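Local coordinates for protein 2,3-dehydroadipyl-CoA hydratase (Escherichia coli, PDB 4FZW) that catalyses the reversible hydration of 2,3-dehydroadipyl-CoA to 3-hydroxyadipyl-CoA, a step in the breakdown of phenylacetate, at residues Ser201-Ala211 against Leu230-Asp239. Numbering follows the deposited sequence.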
loop_
_atom_site.group_PDB
_atom_site.type_symbol
_atom_site.label_atom_id
_atom_site.label_comp_id
_atom_site.label_asym_id
_atom_site.label_seq_id
_atom_site.Cartn_x
_atom_site.Cartn_y
_atom_site.Cartn_z
ATOM N N SER B 201 -24.903 -18.370 -8.174
ATOM C CA SER B 201 -25.058 -18.347 -6.708
ATOM C C SER B 201 -24.913 -16.945 -6.093
ATOM O O SER B 201 -23.867 -16.315 -6.216
ATOM C CB SER B 201 -24.072 -19.324 -6.066
ATOM O OG SER B 201 -23.751 -18.929 -4.742
ATOM N N PRO B 202 -25.967 -16.464 -5.416
ATOM C CA PRO B 202 -25.983 -15.110 -4.853
ATOM C C PRO B 202 -24.713 -14.829 -4.052
ATOM O O PRO B 202 -24.120 -13.741 -4.187
ATOM C CB PRO B 202 -27.189 -15.135 -3.913
ATOM C CG PRO B 202 -28.044 -16.250 -4.395
ATOM C CD PRO B 202 -27.132 -17.265 -4.998
ATOM N N LEU B 203 -24.313 -15.805 -3.230
ATOM C CA LEU B 203 -23.159 -15.669 -2.336
ATOM C C LEU B 203 -21.857 -15.648 -3.128
ATOM O O LEU B 203 -20.941 -14.871 -2.816
ATOM C CB LEU B 203 -23.134 -16.769 -1.247
ATOM C CG LEU B 203 -24.251 -16.760 -0.181
ATOM C CD1 LEU B 203 -24.154 -17.925 0.803
ATOM C CD2 LEU B 203 -24.259 -15.457 0.569
ATOM N N ALA B 204 -21.782 -16.501 -4.152
ATOM C CA ALA B 204 -20.644 -16.518 -5.065
ATOM C C ALA B 204 -20.505 -15.162 -5.749
ATOM O O ALA B 204 -19.404 -14.614 -5.847
ATOM C CB ALA B 204 -20.798 -17.627 -6.092
ATOM N N LEU B 205 -21.622 -14.615 -6.215
ATOM C CA LEU B 205 -21.582 -13.283 -6.805
ATOM C C LEU B 205 -21.013 -12.293 -5.782
ATOM O O LEU B 205 -20.144 -11.481 -6.106
ATOM C CB LEU B 205 -22.959 -12.845 -7.316
ATOM C CG LEU B 205 -23.490 -13.531 -8.605
ATOM C CD1 LEU B 205 -24.917 -13.131 -8.937
ATOM C CD2 LEU B 205 -22.599 -13.258 -9.784
ATOM N N GLN B 206 -21.494 -12.375 -4.544
ATOM C CA GLN B 206 -21.034 -11.478 -3.499
ATOM C C GLN B 206 -19.565 -11.690 -3.166
ATOM O O GLN B 206 -18.807 -10.721 -3.063
ATOM C CB GLN B 206 -21.927 -11.601 -2.275
ATOM C CG GLN B 206 -23.321 -11.063 -2.568
ATOM C CD GLN B 206 -24.379 -11.455 -1.551
ATOM O OE1 GLN B 206 -24.347 -12.536 -0.968
ATOM N NE2 GLN B 206 -25.346 -10.574 -1.359
ATOM N N ALA B 207 -19.169 -12.956 -3.022
ATOM C CA ALA B 207 -17.764 -13.317 -2.804
ATOM C C ALA B 207 -16.845 -12.785 -3.912
ATOM O O ALA B 207 -15.837 -12.135 -3.631
ATOM C CB ALA B 207 -17.605 -14.831 -2.685
ATOM N N ALA B 208 -17.179 -13.088 -5.161
ATOM C CA ALA B 208 -16.324 -12.747 -6.286
ATOM C C ALA B 208 -16.210 -11.239 -6.425
ATOM O O ALA B 208 -15.128 -10.716 -6.717
ATOM C CB ALA B 208 -16.876 -13.345 -7.563
ATOM N N LYS B 209 -17.330 -10.543 -6.223
ATOM C CA LYS B 209 -17.325 -9.089 -6.311
ATOM C C LYS B 209 -16.378 -8.489 -5.279
ATOM O O LYS B 209 -15.577 -7.600 -5.584
ATOM C CB LYS B 209 -18.727 -8.502 -6.133
ATOM C CG LYS B 209 -18.798 -7.041 -6.563
ATOM C CD LYS B 209 -20.084 -6.344 -6.118
ATOM C CE LYS B 209 -19.878 -4.841 -6.193
ATOM N NZ LYS B 209 -21.135 -4.054 -6.267
ATOM N N GLN B 210 -16.472 -8.993 -4.052
ATOM C CA GLN B 210 -15.669 -8.492 -2.938
ATOM C C GLN B 210 -14.181 -8.623 -3.249
ATOM O O GLN B 210 -13.422 -7.677 -3.059
ATOM C CB GLN B 210 -16.042 -9.223 -1.654
ATOM C CG GLN B 210 -15.286 -8.700 -0.420
ATOM C CD GLN B 210 -15.530 -7.216 -0.146
ATOM O OE1 GLN B 210 -16.309 -6.554 -0.843
ATOM N NE2 GLN B 210 -14.860 -6.690 0.877
ATOM N N ALA B 211 -13.785 -9.790 -3.761
ATOM C CA ALA B 211 -12.438 -9.988 -4.293
ATOM C C ALA B 211 -12.058 -8.952 -5.342
ATOM O O ALA B 211 -10.926 -8.495 -5.355
ATOM C CB ALA B 211 -12.274 -11.394 -4.869
ATOM N N LEU B 230 -11.820 -15.806 0.658
ATOM C CA LEU B 230 -13.149 -15.708 0.048
ATOM C C LEU B 230 -13.512 -17.004 -0.665
ATOM O O LEU B 230 -14.613 -17.528 -0.497
ATOM C CB LEU B 230 -13.201 -14.549 -0.947
ATOM C CG LEU B 230 -13.275 -13.174 -0.290
ATOM C CD1 LEU B 230 -12.758 -12.080 -1.250
ATOM C CD2 LEU B 230 -14.690 -12.893 0.244
ATOM N N PHE B 231 -12.589 -17.507 -1.469
ATOM C CA PHE B 231 -12.798 -18.763 -2.167
ATOM C C PHE B 231 -13.171 -19.855 -1.159
ATOM O O PHE B 231 -14.196 -20.524 -1.287
ATOM C CB PHE B 231 -11.528 -19.130 -2.928
ATOM C CG PHE B 231 -11.596 -20.445 -3.617
ATOM C CD1 PHE B 231 -12.054 -20.531 -4.939
ATOM C CD2 PHE B 231 -11.200 -21.610 -2.959
ATOM C CE1 PHE B 231 -12.134 -21.763 -5.593
ATOM C CE2 PHE B 231 -11.271 -22.847 -3.611
ATOM C CZ PHE B 231 -11.741 -22.917 -4.947
ATOM N N THR B 232 -12.341 -20.024 -0.142
ATOM C CA THR B 232 -12.588 -21.029 0.884
ATOM C C THR B 232 -13.980 -20.851 1.495
ATOM O O THR B 232 -14.690 -21.816 1.763
ATOM C CB THR B 232 -11.503 -20.974 1.982
ATOM O OG1 THR B 232 -10.210 -21.131 1.374
ATOM C CG2 THR B 232 -11.722 -22.087 3.006
ATOM N N LEU B 233 -14.359 -19.601 1.709
ATOM C CA LEU B 233 -15.681 -19.277 2.214
ATOM C C LEU B 233 -16.763 -20.011 1.436
ATOM O O LEU B 233 -17.657 -20.617 2.014
ATOM C CB LEU B 233 -15.895 -17.769 2.126
ATOM C CG LEU B 233 -17.223 -17.147 2.555
ATOM C CD1 LEU B 233 -16.981 -16.173 3.687
ATOM C CD2 LEU B 233 -17.878 -16.441 1.370
ATOM N N LEU B 234 -16.676 -19.948 0.111
ATOM C CA LEU B 234 -17.683 -20.562 -0.747
ATOM C C LEU B 234 -17.621 -22.080 -0.593
ATOM O O LEU B 234 -18.641 -22.752 -0.693
ATOM C CB LEU B 234 -17.505 -20.139 -2.216
ATOM C CG LEU B 234 -17.575 -18.670 -2.663
ATOM C CD1 LEU B 234 -17.009 -18.508 -4.078
ATOM C CD2 LEU B 234 -18.988 -18.119 -2.581
ATOM N N ALA B 235 -16.430 -22.614 -0.335
ATOM C CA ALA B 235 -16.279 -24.050 -0.142
ATOM C C ALA B 235 -17.148 -24.555 1.021
ATOM O O ALA B 235 -17.478 -25.742 1.101
ATOM C CB ALA B 235 -14.815 -24.411 0.077
ATOM N N ALA B 236 -17.534 -23.639 1.907
ATOM C CA ALA B 236 -18.336 -23.974 3.080
ATOM C C ALA B 236 -19.831 -23.809 2.844
ATOM O O ALA B 236 -20.627 -24.046 3.753
ATOM C CB ALA B 236 -17.905 -23.127 4.273
ATOM N N THR B 237 -20.209 -23.406 1.631
ATOM C CA THR B 237 -21.608 -23.122 1.322
ATOM C C THR B 237 -22.305 -24.274 0.625
ATOM O O THR B 237 -21.683 -25.069 -0.074
ATOM C CB THR B 237 -21.760 -21.882 0.435
ATOM O OG1 THR B 237 -20.966 -22.054 -0.738
ATOM C CG2 THR B 237 -21.307 -20.627 1.172
ATOM N N GLU B 238 -23.620 -24.314 0.814
ATOM C CA GLU B 238 -24.499 -25.358 0.307
ATOM C C GLU B 238 -24.642 -25.208 -1.183
ATOM O O GLU B 238 -24.710 -26.196 -1.918
ATOM C CB GLU B 238 -25.887 -25.226 0.935
ATOM C CG GLU B 238 -25.909 -25.252 2.425
ATOM C CD GLU B 238 -25.649 -26.630 2.969
ATOM O OE1 GLU B 238 -25.966 -27.616 2.265
ATOM O OE2 GLU B 238 -25.151 -26.716 4.112
ATOM N N ASP B 239 -24.700 -23.952 -1.607
ATOM C CA ASP B 239 -24.840 -23.609 -3.001
ATOM C C ASP B 239 -23.644 -24.081 -3.810
ATOM O O ASP B 239 -23.774 -24.348 -5.007
ATOM C CB ASP B 239 -25.057 -22.112 -3.155
ATOM C CG ASP B 239 -26.458 -21.691 -2.762
ATOM O OD1 ASP B 239 -27.305 -22.591 -2.542
ATOM O OD2 ASP B 239 -26.711 -20.465 -2.678
#
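Leu234 and Leu230 reach across to the alanine-lined side (Ala204, Ala207, Ala211) of helix 202-211, in an antiparallel helix pair from the C-terminal helical part of this crotonase-fold subunit; the axes of 202-211 and 230-235 run at 170°, 9.6 Å apart at closest approach. CD2 of Leu234 fits between successive turns, against Ala204 CA and 3.6 Å from the methyl CB of Ala207, whose small size lets the branched leucine end settle over it. One turn earlier, Leu230 has CG anti to its carbonyl carbon, and the second torsion, 157°, carries CD1 on to Ala211, 3.7 Å from its CB. Leu233 brings CD2 to the Ala207 methyl more loosely; its flank, with that of Leu203, is covered by Leu80 of a neighbouring subunit.

Further along the chain, Leu203 CD1 meets Thr237 CG2 at 3.9 Å, methyl to methyl. Ser201 is the N-cap: its OG, anti to its own backbone N, accepts from Ala204 N at 3.2 Å, nearly straight at 165°. The same hydroxyl lies against CB of Asp239. Losing it to an alanine would probably leave Ala204 N without its capping partner and open a small gap beside Asp239 CB. The Asp239 carboxylate turns to the C-terminal tail, where OD2 accepts from the backbone N of Gly257 and Arg258.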